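Local coordinates for protein metallophosphoesterase (Sphaerobacter thermophilus, PDB 3RQZ) that binds zinc at a metallophosphoesterase site of the calcineurin-like fold and probably acts as a phosphatase, at residues G36-Y41 with N64-C69; H152-I157 with P168-D173; D224-M229 with T240-G245; D30-L35 with R53-N58. All blocks are in the same frame, centred on the assembly; numbering follows the deposited sequence. Where two conformers were deposited one is given.

Contacts 4 and 1 interlock along the chain: 30-35 runs straight into 36-41, and 53-58 precedes 64-69, so their segments alternate although their centres lie about 17 Å apart. Contact 2 follows, then contact 3 close to the C-terminus. Contact 4 belongs to the sheet holding strands 31-34 and 59-60, whereas strand 154-158 of contact 2 edges the other sheet. Contacts 1 and 2, with centres about 22 Å apart, each supply a ligand to the same zinc, Asp37 (also serving the second) and His152, so the site draws its ligands from loops far apart in the chain. The helix pair of contact 3 touches contact 1 where Met229 CE lies 3.5 Å from Tyr41 O.

Contact 1. Residues G36-Y41 with N64-C69; sequences GDIVGY and NHDWAC. With ZN (zinc ion), chain D.
Asp66 projects from helix 64-69 into the backbone of the 36-41 loop, and its carboxylate makes the tight, buried part of the contact. OD1 of Asp66 accepts the N-H of Val39 at 3.3 Å, nearly along the C-O axis. OD2 of Asp66 accepts a hydrogen bond from Gly63 N and a weak one from Asp37 N at 2.7 Å. Val39 packs against the same group, its CG2 3.5 Å from Asp66 OD1. With an alanine in place of Asp66, the amides of Asp37, Val39 and Gly63 would probably lose this acceptor, leaving the metal-bearing loop freer to shift. In return, Asp37 CG anti to its carbonyl carbon (chi1 -82°) lets OD1 meet His65 N at 2.8 Å, on the syn side and 26° out of the carboxylate plane. The looser side holds the partly exposed Tyr41 and His65, whose rings meet obliquely at 49° with centroids 4.7 Å apart. The loop begins with the GD, and 64-69 with the NHD that Gly63 completes to GNHD, of calcineurin-like phosphoesterases. Asp37 serves both zincs, one with His150, the other (OD2 at 2.2 Å) with Asp11, His13 and His152; the helix amide on OD1 probably helps fix its rotation.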
loop_
_atom_site.group_PDB
_atom_site.type_symbol
_atom_site.label_atom_id
_atom_site.label_comp_id
_atom_site.label_asym_id
_atom_site.label_seq_id
_atom_site.Cartn_x
_atom_site.Cartn_y
_atom_site.Cartn_z
ATOM N N GLY A 36 0.317 -4.740 -0.753
ATOM C CA GLY A 36 1.312 -4.960 -1.806
ATOM C C GLY A 36 2.195 -3.765 -2.066
ATOM O O GLY A 36 2.060 -2.714 -1.397
ATOM N N ASP A 37 3.095 -3.916 -3.049
ATOM C CA ASP A 37 4.194 -2.975 -3.256
ATOM C C ASP A 37 5.020 -2.770 -1.972
ATOM O O ASP A 37 5.257 -1.646 -1.524
ATOM C CB ASP A 37 3.707 -1.636 -3.835
ATOM C CG ASP A 37 3.526 -1.680 -5.345
ATOM O OD1 ASP A 37 3.726 -2.746 -5.976
ATOM O OD2 ASP A 37 3.164 -0.649 -5.916
ATOM N N ILE A 38 5.463 -3.896 -1.410
ATOM C CA ILE A 38 6.418 -3.933 -0.333
ATOM C C ILE A 38 7.808 -3.423 -0.778
ATOM O O ILE A 38 8.555 -2.880 0.024
ATOM C CB ILE A 38 6.551 -5.382 0.160
ATOM C CG1 ILE A 38 5.154 -5.996 0.405
ATOM C CG2 ILE A 38 7.361 -5.445 1.411
ATOM C CD1 ILE A 38 5.169 -7.522 0.766
ATOM N N VAL A 39 8.156 -3.634 -2.051
ATOM C CA VAL A 39 9.492 -3.284 -2.550
ATOM C C VAL A 39 9.347 -2.308 -3.692
ATOM O O VAL A 39 8.222 -2.014 -4.130
ATOM C CB VAL A 39 10.301 -4.540 -3.039
ATOM C CG1 VAL A 39 10.460 -5.594 -1.912
ATOM C CG2 VAL A 39 9.612 -5.181 -4.276
ATOM N N GLY A 40 10.487 -1.840 -4.195
ATOM C CA GLY A 40 10.540 -0.872 -5.295
ATOM C C GLY A 40 10.758 0.520 -4.746
ATOM O O GLY A 40 10.165 0.875 -3.710
ATOM N N TYR A 41 11.611 1.303 -5.407
ATOM C CA TYR A 41 11.902 2.700 -5.015
ATOM C C TYR A 41 12.784 2.862 -3.769
ATOM O O TYR A 41 13.806 3.534 -3.827
ATOM C CB TYR A 41 10.611 3.532 -4.800
ATOM C CG TYR A 41 9.665 3.610 -5.966
ATOM C CD1 TYR A 41 10.122 3.929 -7.237
ATOM C CD2 TYR A 41 8.302 3.353 -5.795
ATOM C CE1 TYR A 41 9.258 4.007 -8.310
ATOM C CE2 TYR A 41 7.413 3.435 -6.867
ATOM C CZ TYR A 41 7.905 3.759 -8.118
ATOM O OH TYR A 41 7.067 3.846 -9.196
ATOM N N ASN A 64 2.203 -4.426 -8.105
ATOM C CA ASN A 64 2.872 -4.492 -9.417
ATOM C C ASN A 64 4.406 -4.458 -9.293
ATOM O O ASN A 64 5.134 -5.126 -10.064
ATOM C CB ASN A 64 2.353 -3.378 -10.361
ATOM C CG ASN A 64 2.437 -1.981 -9.730
ATOM O OD1 ASN A 64 1.888 -1.741 -8.656
ATOM N ND2 ASN A 64 3.090 -1.050 -10.426
ATOM N N HIS A 65 4.916 -3.684 -8.344
ATOM C CA HIS A 65 6.398 -3.675 -8.136
ATOM C C HIS A 65 6.956 -4.997 -7.603
ATOM O O HIS A 65 8.025 -5.438 -8.049
ATOM C CB HIS A 65 6.840 -2.483 -7.273
ATOM C CG HIS A 65 6.740 -1.194 -8.005
ATOM N ND1 HIS A 65 7.832 -0.590 -8.592
ATOM C CD2 HIS A 65 5.662 -0.428 -8.313
ATOM C CE1 HIS A 65 7.438 0.511 -9.209
ATOM N NE2 HIS A 65 6.128 0.636 -9.053
ATOM N N ASP A 66 6.247 -5.622 -6.653
ATOM C CA ASP A 66 6.615 -6.967 -6.185
ATOM C C ASP A 66 6.638 -7.944 -7.365
ATOM O O ASP A 66 7.584 -8.724 -7.505
ATOM C CB ASP A 66 5.647 -7.508 -5.090
ATOM C CG ASP A 66 5.279 -6.470 -4.041
ATOM O OD1 ASP A 66 6.215 -5.770 -3.547
ATOM O OD2 ASP A 66 4.057 -6.348 -3.707
ATOM N N TRP A 67 5.589 -7.915 -8.198
ATOM C CA TRP A 67 5.446 -8.840 -9.333
ATOM C C TRP A 67 6.561 -8.630 -10.374
ATOM O O TRP A 67 7.102 -9.583 -10.935
ATOM C CB TRP A 67 4.040 -8.641 -9.956
ATOM C CG TRP A 67 3.679 -9.534 -11.132
ATOM C CD1 TRP A 67 3.360 -9.116 -12.416
ATOM C CD2 TRP A 67 3.557 -10.972 -11.140
ATOM N NE1 TRP A 67 3.087 -10.209 -13.213
ATOM C CE2 TRP A 67 3.177 -11.353 -12.456
ATOM C CE3 TRP A 67 3.729 -11.970 -10.169
ATOM C CZ2 TRP A 67 2.987 -12.697 -12.830
ATOM C CZ3 TRP A 67 3.551 -13.329 -10.553
ATOM C CH2 TRP A 67 3.170 -13.665 -11.866
ATOM N N ALA A 68 6.898 -7.371 -10.622
ATOM C CA ALA A 68 8.024 -7.023 -11.518
ATOM C C ALA A 68 9.357 -7.576 -11.013
ATOM O O ALA A 68 10.169 -8.090 -11.797
ATOM C CB ALA A 68 8.138 -5.512 -11.652
ATOM N N CYS A 69 9.578 -7.473 -9.707
ATOM C CA CYS A 69 10.891 -7.741 -9.129
ATOM C C CYS A 69 11.143 -9.213 -8.885
ATOM O O CYS A 69 12.233 -9.616 -8.515
ATOM C CB CYS A 69 11.120 -6.891 -7.882
ATOM S SG CYS A 69 11.235 -5.130 -8.325
HETATM ZN ZN ZN D . 3.000 1.487 -5.316
HETATM O O HOH W 1 3.733 2.288 -7.513
#

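Contact 2. Residues H152-I157 with P168-D173; sequences HVPLYI and PHHPND. With ZN (zinc ion), chain D.
Tyr156 and His169 form a single antiparallel hydrogen-bonded bridge: Tyr156 N reaches His169 O at 3.1 Å, and His169 N returns a nearly straight bond (173°) to Tyr156 O at 2.8 Å. Their side chains cross at a slant: Tyr156 CG sits between its backbone N and carbonyl carbon (chi1 64°), which lays one ring face over His169 CB in a CH-pi contact (CB to ring centroid 3.6 Å). The imidazole is nearly parallel to the phenol ring (9°) but slid away. Pro171 CB comes to the phenol edge, 3.9 Å from Tyr156 CE1, and Tyr156 OH hydrogen-bonds to Glu175 OE2. An alanine in place of Tyr156 would probably open a gap beside His169 and Pro171 and leave Glu175 without its hydroxyl partner. Next in the chain, Leu155 CD1 touches Pro168 CB at 3.6 Å and, nearer His152, Val153 CG1 meets the edge of the His170 ring 3.5 Å from CD2. Pro171 packs on Phe215, so the loop links edge strand 154-158 to the other sheet. The segments thus split metal binding from carboxylate pairing: His152 NE2, in the loop before the strand, binds zinc at 2.3 Å, while His169 and His170 hydrogen-bond to Glu161 and Asp196.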
loop_
_atom_site.group_PDB
_atom_site.type_symbol
_atom_site.label_atom_id
_atom_site.label_comp_id
_atom_site.label_asym_id
_atom_site.label_seq_id
_atom_site.Cartn_x
_atom_site.Cartn_y
_atom_site.Cartn_z
ATOM N N HIS A 152 -1.213 5.602 -3.983
ATOM C CA HIS A 152 -0.399 6.264 -2.925
ATOM C C HIS A 152 -1.113 7.491 -2.356
ATOM O O HIS A 152 -0.484 8.461 -1.831
ATOM C CB HIS A 152 0.999 6.658 -3.422
ATOM C CG HIS A 152 1.823 5.519 -3.926
ATOM N ND1 HIS A 152 3.175 5.641 -4.163
ATOM C CD2 HIS A 152 1.496 4.245 -4.269
ATOM C CE1 HIS A 152 3.646 4.495 -4.626
ATOM N NE2 HIS A 152 2.650 3.637 -4.710
ATOM N N VAL A 153 -2.431 7.489 -2.503
ATOM C CA VAL A 153 -3.246 8.578 -1.965
ATOM C C VAL A 153 -4.411 7.964 -1.201
ATOM O O VAL A 153 -5.151 7.143 -1.757
ATOM C CB VAL A 153 -3.725 9.544 -3.084
ATOM C CG1 VAL A 153 -4.620 10.710 -2.501
ATOM C CG2 VAL A 153 -2.512 10.168 -3.860
ATOM N N PRO A 154 -4.585 8.344 0.078
ATOM C CA PRO A 154 -5.743 7.785 0.760
ATOM C C PRO A 154 -7.044 8.303 0.144
ATOM O O PRO A 154 -7.092 9.421 -0.378
ATOM C CB PRO A 154 -5.560 8.225 2.229
ATOM C CG PRO A 154 -4.723 9.447 2.149
ATOM C CD PRO A 154 -3.809 9.253 0.944
ATOM N N LEU A 155 -8.092 7.484 0.204
ATOM C CA LEU A 155 -9.308 7.722 -0.559
ATOM C C LEU A 155 -10.438 6.884 0.032
ATOM O O LEU A 155 -10.198 5.787 0.557
ATOM C CB LEU A 155 -9.088 7.293 -2.031
ATOM C CG LEU A 155 -10.254 7.344 -3.026
ATOM C CD1 LEU A 155 -9.816 7.854 -4.412
ATOM C CD2 LEU A 155 -10.951 5.977 -3.176
ATOM N N TYR A 156 -11.664 7.407 -0.050
ATOM C CA TYR A 156 -12.848 6.598 0.125
ATOM C C TYR A 156 -13.978 7.106 -0.774
ATOM O O TYR A 156 -14.121 8.313 -1.009
ATOM C CB TYR A 156 -13.291 6.498 1.606
ATOM C CG TYR A 156 -13.731 7.791 2.278
ATOM C CD1 TYR A 156 -12.824 8.549 3.026
ATOM C CD2 TYR A 156 -15.057 8.238 2.186
ATOM C CE1 TYR A 156 -13.216 9.734 3.640
ATOM C CE2 TYR A 156 -15.478 9.417 2.817
ATOM C CZ TYR A 156 -14.549 10.153 3.545
ATOM O OH TYR A 156 -14.924 11.312 4.157
ATOM N N ILE A 157 -14.768 6.175 -1.291
ATOM C CA ILE A 157 -15.983 6.549 -2.042
ATOM C C ILE A 157 -17.070 5.509 -1.755
ATOM O O ILE A 157 -16.766 4.332 -1.683
ATOM C CB ILE A 157 -15.683 6.660 -3.561
ATOM C CG1 ILE A 157 -16.871 7.259 -4.318
ATOM C CG2 ILE A 157 -15.218 5.275 -4.147
ATOM C CD1 ILE A 157 -16.490 7.739 -5.755
ATOM N N PRO A 168 -14.545 11.080 -5.336
ATOM C CA PRO A 168 -14.121 10.381 -4.101
ATOM C C PRO A 168 -13.561 11.371 -3.086
ATOM O O PRO A 168 -13.204 12.478 -3.456
ATOM C CB PRO A 168 -12.980 9.467 -4.550
ATOM C CG PRO A 168 -12.752 9.714 -5.989
ATOM C CD PRO A 168 -13.762 10.670 -6.524
ATOM N N HIS A 169 -13.455 10.956 -1.833
ATOM C CA HIS A 169 -13.041 11.842 -0.753
ATOM C C HIS A 169 -11.597 11.555 -0.418
ATOM O O HIS A 169 -11.191 10.406 -0.400
ATOM C CB HIS A 169 -13.909 11.595 0.490
ATOM C CG HIS A 169 -15.375 11.776 0.256
ATOM N ND1 HIS A 169 -16.042 12.927 0.607
ATOM C CD2 HIS A 169 -16.308 10.950 -0.289
ATOM C CE1 HIS A 169 -17.321 12.810 0.287
ATOM N NE2 HIS A 169 -17.507 11.624 -0.265
ATOM N N HIS A 170 -10.828 12.609 -0.147
ATOM C CA HIS A 170 -9.470 12.473 0.352
ATOM C C HIS A 170 -9.517 12.722 1.858
ATOM O O HIS A 170 -9.673 13.863 2.285
ATOM C CB HIS A 170 -8.548 13.504 -0.332
ATOM C CG HIS A 170 -7.143 13.507 0.196
ATOM N ND1 HIS A 170 -6.703 14.417 1.132
ATOM C CD2 HIS A 170 -6.077 12.728 -0.096
ATOM C CE1 HIS A 170 -5.428 14.197 1.400
ATOM N NE2 HIS A 170 -5.025 13.169 0.675
ATOM N N PRO A 171 -9.406 11.659 2.675
ATOM C CA PRO A 171 -9.525 11.849 4.125
ATOM C C PRO A 171 -8.340 12.611 4.713
ATOM O O PRO A 171 -7.199 12.508 4.214
ATOM C CB PRO A 171 -9.547 10.410 4.671
ATOM C CG PRO A 171 -8.770 9.616 3.633
ATOM C CD PRO A 171 -9.060 10.266 2.309
ATOM N N ASN A 172 -8.623 13.390 5.749
ATOM C CA ASN A 172 -7.598 14.132 6.478
ATOM C C ASN A 172 -7.010 13.211 7.519
ATOM O O ASN A 172 -7.551 12.136 7.787
ATOM C CB ASN A 172 -8.226 15.322 7.221
ATOM C CG ASN A 172 -9.089 16.203 6.336
ATOM O OD1 ASN A 172 -10.258 16.450 6.662
ATOM N ND2 ASN A 172 -8.513 16.728 5.249
ATOM N N ASP A 173 -5.930 13.658 8.147
ATOM C CA ASP A 173 -5.334 12.954 9.280
ATOM C C ASP A 173 -6.349 12.865 10.422
ATOM O O ASP A 173 -6.858 13.886 10.879
ATOM C CB ASP A 173 -4.063 13.676 9.765
ATOM C CG ASP A 173 -3.380 12.927 10.898
ATOM O OD1 ASP A 173 -3.391 11.679 10.871
ATOM O OD2 ASP A 173 -2.863 13.576 11.828
HETATM ZN ZN ZN D . 3.000 1.487 -5.316
HETATM O O HOH W 1 3.733 2.288 -7.513
#

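Contact 3. Residues D224-M229 with T240-G245; sequences DTQAQM and TRLAAG
Leu242 and Gln226 carry most of the contact, an apolar side chain and a polar arm placed next to each other. Leu242 points toward the facing helix and makes its touches through one methyl, CD1. Thr225 approaches it at about a right angle, and the distance from Thr225 CG2 to Leu242 CD1, 3.5 Å, is tighter than a usual carbon-carbon contact. The same CD1 lies 3.9 Å from SE of Met229, modelled as selenomethionine, whose side chain crosses Leu242 obliquely. Thr225 uses its two branches differently: CG2 serves this apolar meeting while OG1 is hydrogen-bonded to Asn15 OD1.

The segments belong to helices 222-232 and 236-244, which form an antiparallel helical hairpin near the C-terminus. The axes of 224-229 and 240-244 run at 170° and come within 10.0 Å, a separation consistent with side chains filling the space between the backbones.

Gln226 spans that separation along the flank of the hairpin. Its CG is anti to its own carbonyl carbon (chi1 -73°) and the chain continues extended (chi2 -176°), carrying the amide across to the second helix. There NE2 donates to Val239 O, just ahead of the 240-245 segment, and passes 3.9 Å from Ala243 CB and 4.1 Å from Thr240 CA. Beyond this pair Met229 also packs on Leu238, Val239 and Pro43, while Thr225 leans on Val17 of helix 16-26.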
loop_
_atom_site.group_PDB
_atom_site.type_symbol
_atom_site.label_atom_id
_atom_site.label_comp_id
_atom_site.label_asym_id
_atom_site.label_seq_id
_atom_site.Cartn_x
_atom_site.Cartn_y
_atom_site.Cartn_z
ATOM N N ASP A 224 16.575 10.017 7.001
ATOM C CA ASP A 224 17.251 8.725 7.209
ATOM C C ASP A 224 17.040 7.796 5.999
ATOM O O ASP A 224 17.981 7.144 5.525
ATOM C CB ASP A 224 16.756 8.032 8.489
ATOM C CG ASP A 224 17.204 8.734 9.772
ATOM O OD1 ASP A 224 17.915 9.762 9.716
ATOM O OD2 ASP A 224 16.817 8.230 10.856
ATOM N N THR A 225 15.809 7.738 5.495
ATOM C CA THR A 225 15.530 6.967 4.279
ATOM C C THR A 225 16.335 7.568 3.115
ATOM O O THR A 225 16.949 6.846 2.327
ATOM C CB THR A 225 14.035 6.955 3.959
ATOM O OG1 THR A 225 13.367 6.166 4.942
ATOM C CG2 THR A 225 13.758 6.363 2.580
ATOM N N GLN A 226 16.323 8.895 3.023
ATOM C CA GLN A 226 17.080 9.596 1.994
ATOM C C GLN A 226 18.582 9.274 2.073
ATOM O O GLN A 226 19.193 8.964 1.056
ATOM C CB GLN A 226 16.816 11.097 2.055
ATOM C CG GLN A 226 15.422 11.500 1.540
ATOM C CD GLN A 226 15.280 13.016 1.537
ATOM O OE1 GLN A 226 15.763 13.671 2.450
ATOM N NE2 GLN A 226 14.633 13.571 0.511
ATOM N N ALA A 227 19.148 9.283 3.278
ATOM C CA ALA A 227 20.553 8.891 3.491
ATOM C C ALA A 227 20.838 7.457 3.014
ATOM O O ALA A 227 21.859 7.185 2.358
ATOM C CB ALA A 227 20.934 9.043 4.956
ATOM N N GLN A 228 19.932 6.551 3.347
ATOM C CA GLN A 228 20.072 5.157 2.982
ATOM C C GLN A 228 19.980 4.989 1.461
ATOM O O GLN A 228 20.668 4.154 0.897
ATOM C CB GLN A 228 18.969 4.315 3.648
ATOM C CG GLN A 228 19.065 4.217 5.166
ATOM C CD GLN A 228 17.836 3.574 5.794
ATOM O OE1 GLN A 228 16.839 3.259 5.112
ATOM N NE2 GLN A 228 17.897 3.368 7.107
HETATM N N MSE A 229 19.097 5.745 0.817
HETATM C CA MSE A 229 19.001 5.721 -0.653
HETATM C C MSE A 229 20.257 6.262 -1.330
HETATM O O MSE A 229 20.745 5.668 -2.292
HETATM C CB MSE A 229 17.775 6.482 -1.152
HETATM C CG MSE A 229 16.434 5.819 -0.757
HETATM SE SE MSE A 229 14.913 6.944 -1.160
HETATM C CE MSE A 229 14.980 6.751 -3.095
ATOM N N THR A 240 14.566 12.855 -3.695
ATOM C CA THR A 240 13.927 14.153 -3.461
ATOM C C THR A 240 12.408 14.087 -3.281
ATOM O O THR A 240 11.862 14.746 -2.394
ATOM C CB THR A 240 14.236 15.146 -4.598
ATOM O OG1 THR A 240 15.624 15.509 -4.556
ATOM C CG2 THR A 240 13.368 16.403 -4.446
ATOM N N ARG A 241 11.729 13.309 -4.124
ATOM C CA ARG A 241 10.251 13.143 -4.050
ATOM C C ARG A 241 9.688 12.961 -2.660
ATOM O O ARG A 241 8.599 13.471 -2.362
ATOM C CB ARG A 241 9.781 11.890 -4.762
ATOM C CG ARG A 241 10.106 11.729 -6.183
ATOM C CD ARG A 241 9.713 10.277 -6.509
ATOM N NE ARG A 241 8.270 10.093 -6.414
ATOM C CZ ARG A 241 7.505 9.633 -7.405
ATOM N NH1 ARG A 241 8.053 9.302 -8.571
ATOM N NH2 ARG A 241 6.191 9.501 -7.232
ATOM N N LEU A 242 10.405 12.192 -1.844
ATOM C CA LEU A 242 9.977 11.833 -0.496
ATOM C C LEU A 242 9.798 13.011 0.429
ATOM O O LEU A 242 8.942 12.974 1.302
ATOM C CB LEU A 242 10.969 10.857 0.159
ATOM C CG LEU A 242 11.079 9.415 -0.303
ATOM C CD1 LEU A 242 12.021 8.724 0.674
ATOM C CD2 LEU A 242 9.731 8.673 -0.382
ATOM N N ALA A 243 10.611 14.044 0.262
ATOM C CA ALA A 243 10.470 15.252 1.074
ATOM C C ALA A 243 9.238 16.037 0.664
ATOM O O ALA A 243 8.648 16.732 1.491
ATOM C CB ALA A 243 11.716 16.145 0.962
ATOM N N ALA A 244 8.886 15.953 -0.614
ATOM C CA ALA A 244 7.752 16.697 -1.175
ATOM C C ALA A 244 6.416 15.956 -1.106
ATOM O O ALA A 244 5.354 16.571 -1.237
ATOM C CB ALA A 244 8.049 17.104 -2.622
ATOM N N GLY A 245 6.459 14.645 -0.882
ATOM C CA GLY A 245 5.240 13.838 -0.915
ATOM C C GLY A 245 4.631 13.785 -2.310
ATOM O O GLY A 245 3.408 13.842 -2.470
#

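Contact 4. Residues D30-L35 with R53-N58; sequences DDIWSL and RVLAPN
Asp31 and Asn58 meet where helix 45-55 has ended and the chain turns back toward the sheet, within the beta-alpha-beta unit of strand 31-34, helix 45-55 and strand 59-60. The two flat groups stand nearly perpendicular, carboxylate against amide at 83°. Asn58 ND2 gives a fairly straight hydrogen bond of 2.9 Å to Asp31 OD2, arriving from above the carboxylate, 46° out of its plane. Asp31 CG lies anti to the backbone N (chi1 -160°), which swings the carboxylate from the strand toward Asn58 and also lets OD2 accept a weak bond from Trp33 NE1, 3.3 Å away at the indole edge.

The apolar half is arranged quite differently. Ile32 and Leu55 lie side by side and point the same way, Ile32 CD1 being 4.0 Å from Leu55 CB, and Leu23 of helix 16-26 packs on both. This joins the end of one helix, the strand and a second helix in a common apolar layer. Nearer the backbone, Ile32 CB rests 3.4 Å from Leu55 O. Ala56, the first residue past the helix, brings its small CB to 3.3 Å from Ile32 O, in keeping with the close passage of the two backbones. A water ties the polar edge together, donating to Asp31 OD1 and, at 2.7 Å, to Ile32 O, while accepting from Asn58 N at 2.8 Å.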
loop_
_atom_site.group_PDB
_atom_site.type_symbol
_atom_site.label_atom_id
_atom_site.label_comp_id
_atom_site.label_asym_id
_atom_site.label_seq_id
_atom_site.Cartn_x
_atom_site.Cartn_y
_atom_site.Cartn_z
ATOM N N ASP A 30 -4.775 -5.903 16.292
ATOM C CA ASP A 30 -5.072 -7.328 16.320
ATOM C C ASP A 30 -4.633 -8.051 15.067
ATOM O O ASP A 30 -4.558 -9.276 15.074
ATOM C CB ASP A 30 -6.576 -7.532 16.543
ATOM C CG ASP A 30 -7.017 -6.960 17.848
ATOM O OD1 ASP A 30 -6.464 -7.392 18.886
ATOM O OD2 ASP A 30 -7.860 -6.043 17.841
ATOM N N ASP A 31 -4.376 -7.299 13.992
ATOM C CA ASP A 31 -3.939 -7.885 12.718
ATOM C C ASP A 31 -3.430 -6.752 11.837
ATOM O O ASP A 31 -3.758 -5.586 12.052
ATOM C CB ASP A 31 -5.077 -8.658 12.011
ATOM C CG ASP A 31 -4.569 -9.679 10.960
ATOM O OD1 ASP A 31 -3.337 -9.924 10.837
ATOM O OD2 ASP A 31 -5.429 -10.247 10.239
ATOM N N ILE A 32 -2.581 -7.105 10.879
ATOM C CA ILE A 32 -2.005 -6.158 9.926
ATOM C C ILE A 32 -2.237 -6.699 8.509
ATOM O O ILE A 32 -1.954 -7.879 8.224
ATOM C CB ILE A 32 -0.518 -5.937 10.235
ATOM C CG1 ILE A 32 -0.374 -5.220 11.603
ATOM C CG2 ILE A 32 0.205 -5.174 9.077
ATOM C CD1 ILE A 32 1.034 -5.279 12.212
ATOM N N TRP A 33 -2.805 -5.871 7.635
ATOM C CA TRP A 33 -3.044 -6.282 6.252
ATOM C C TRP A 33 -2.191 -5.474 5.286
ATOM O O TRP A 33 -2.179 -4.251 5.368
ATOM C CB TRP A 33 -4.496 -6.055 5.825
ATOM C CG TRP A 33 -5.562 -6.748 6.605
ATOM C CD1 TRP A 33 -5.421 -7.756 7.536
ATOM C CD2 TRP A 33 -6.958 -6.516 6.474
ATOM N NE1 TRP A 33 -6.662 -8.130 8.006
ATOM C CE2 TRP A 33 -7.621 -7.400 7.359
ATOM C CE3 TRP A 33 -7.722 -5.641 5.690
ATOM C CZ2 TRP A 33 -9.020 -7.419 7.503
ATOM C CZ3 TRP A 33 -9.139 -5.675 5.829
ATOM C CH2 TRP A 33 -9.752 -6.542 6.735
ATOM N N SER A 34 -1.494 -6.156 4.377
ATOM C CA SER A 34 -0.664 -5.487 3.376
ATOM C C SER A 34 -1.315 -5.559 1.997
ATOM O O SER A 34 -1.706 -6.640 1.518
ATOM C CB SER A 34 0.740 -6.110 3.338
ATOM O OG SER A 34 1.493 -5.660 2.192
ATOM N N LEU A 35 -1.428 -4.404 1.351
ATOM C CA LEU A 35 -1.974 -4.345 0.015
ATOM C C LEU A 35 -0.907 -4.341 -1.080
ATOM O O LEU A 35 -1.192 -4.015 -2.228
ATOM C CB LEU A 35 -2.911 -3.122 -0.100
ATOM C CG LEU A 35 -4.328 -3.272 0.435
ATOM C CD1 LEU A 35 -4.382 -3.866 1.847
ATOM C CD2 LEU A 35 -5.135 -1.904 0.363
ATOM N N ARG A 53 6.021 -10.191 5.889
ATOM C CA ARG A 53 5.809 -11.650 5.936
ATOM C C ARG A 53 5.312 -12.123 7.314
ATOM O O ARG A 53 4.307 -12.869 7.414
ATOM C CB ARG A 53 7.090 -12.399 5.569
ATOM C CG ARG A 53 6.971 -13.911 5.695
ATOM C CD ARG A 53 8.206 -14.605 5.131
ATOM N NE ARG A 53 7.934 -16.016 4.917
ATOM C CZ ARG A 53 8.625 -16.805 4.116
ATOM N NH1 ARG A 53 9.671 -16.330 3.418
ATOM N NH2 ARG A 53 8.251 -18.070 4.007
ATOM N N VAL A 54 6.022 -11.695 8.363
ATOM C CA VAL A 54 5.728 -12.120 9.737
ATOM C C VAL A 54 4.428 -11.449 10.235
ATOM O O VAL A 54 3.580 -12.092 10.868
ATOM C CB VAL A 54 6.933 -11.772 10.717
ATOM C CG1 VAL A 54 6.520 -11.941 12.181
ATOM C CG2 VAL A 54 8.125 -12.650 10.422
ATOM N N LEU A 55 4.272 -10.165 9.920
ATOM C CA LEU A 55 3.194 -9.343 10.482
ATOM C C LEU A 55 1.824 -9.442 9.808
ATOM O O LEU A 55 0.807 -9.092 10.416
ATOM C CB LEU A 55 3.619 -7.880 10.517
ATOM C CG LEU A 55 4.771 -7.545 11.463
ATOM C CD1 LEU A 55 5.094 -6.057 11.330
ATOM C CD2 LEU A 55 4.422 -7.884 12.906
ATOM N N ALA A 56 1.798 -9.908 8.557
ATOM C CA ALA A 56 0.550 -9.965 7.801
ATOM C C ALA A 56 0.246 -11.402 7.378
ATOM O O ALA A 56 0.247 -11.705 6.191
ATOM C CB ALA A 56 0.629 -9.018 6.590
ATOM N N PRO A 57 -0.015 -12.305 8.358
ATOM C CA PRO A 57 -0.258 -13.719 7.988
ATOM C C PRO A 57 -1.617 -13.980 7.298
ATOM O O PRO A 57 -1.777 -15.013 6.657
ATOM C CB PRO A 57 -0.196 -14.456 9.339
ATOM C CG PRO A 57 -0.630 -13.362 10.414
ATOM C CD PRO A 57 0.052 -12.115 9.829
ATOM N N ASN A 58 -2.582 -13.079 7.428
ATOM C CA ASN A 58 -3.918 -13.345 6.871
ATOM C C ASN A 58 -4.189 -12.645 5.553
ATOM O O ASN A 58 -4.789 -13.251 4.660
ATOM C CB ASN A 58 -5.020 -12.979 7.896
ATOM C CG ASN A 58 -4.930 -13.802 9.154
ATOM O OD1 ASN A 58 -4.927 -15.041 9.107
ATOM N ND2 ASN A 58 -4.857 -13.129 10.299
HETATM O O HOH W 2 -2.856 -10.387 8.063
#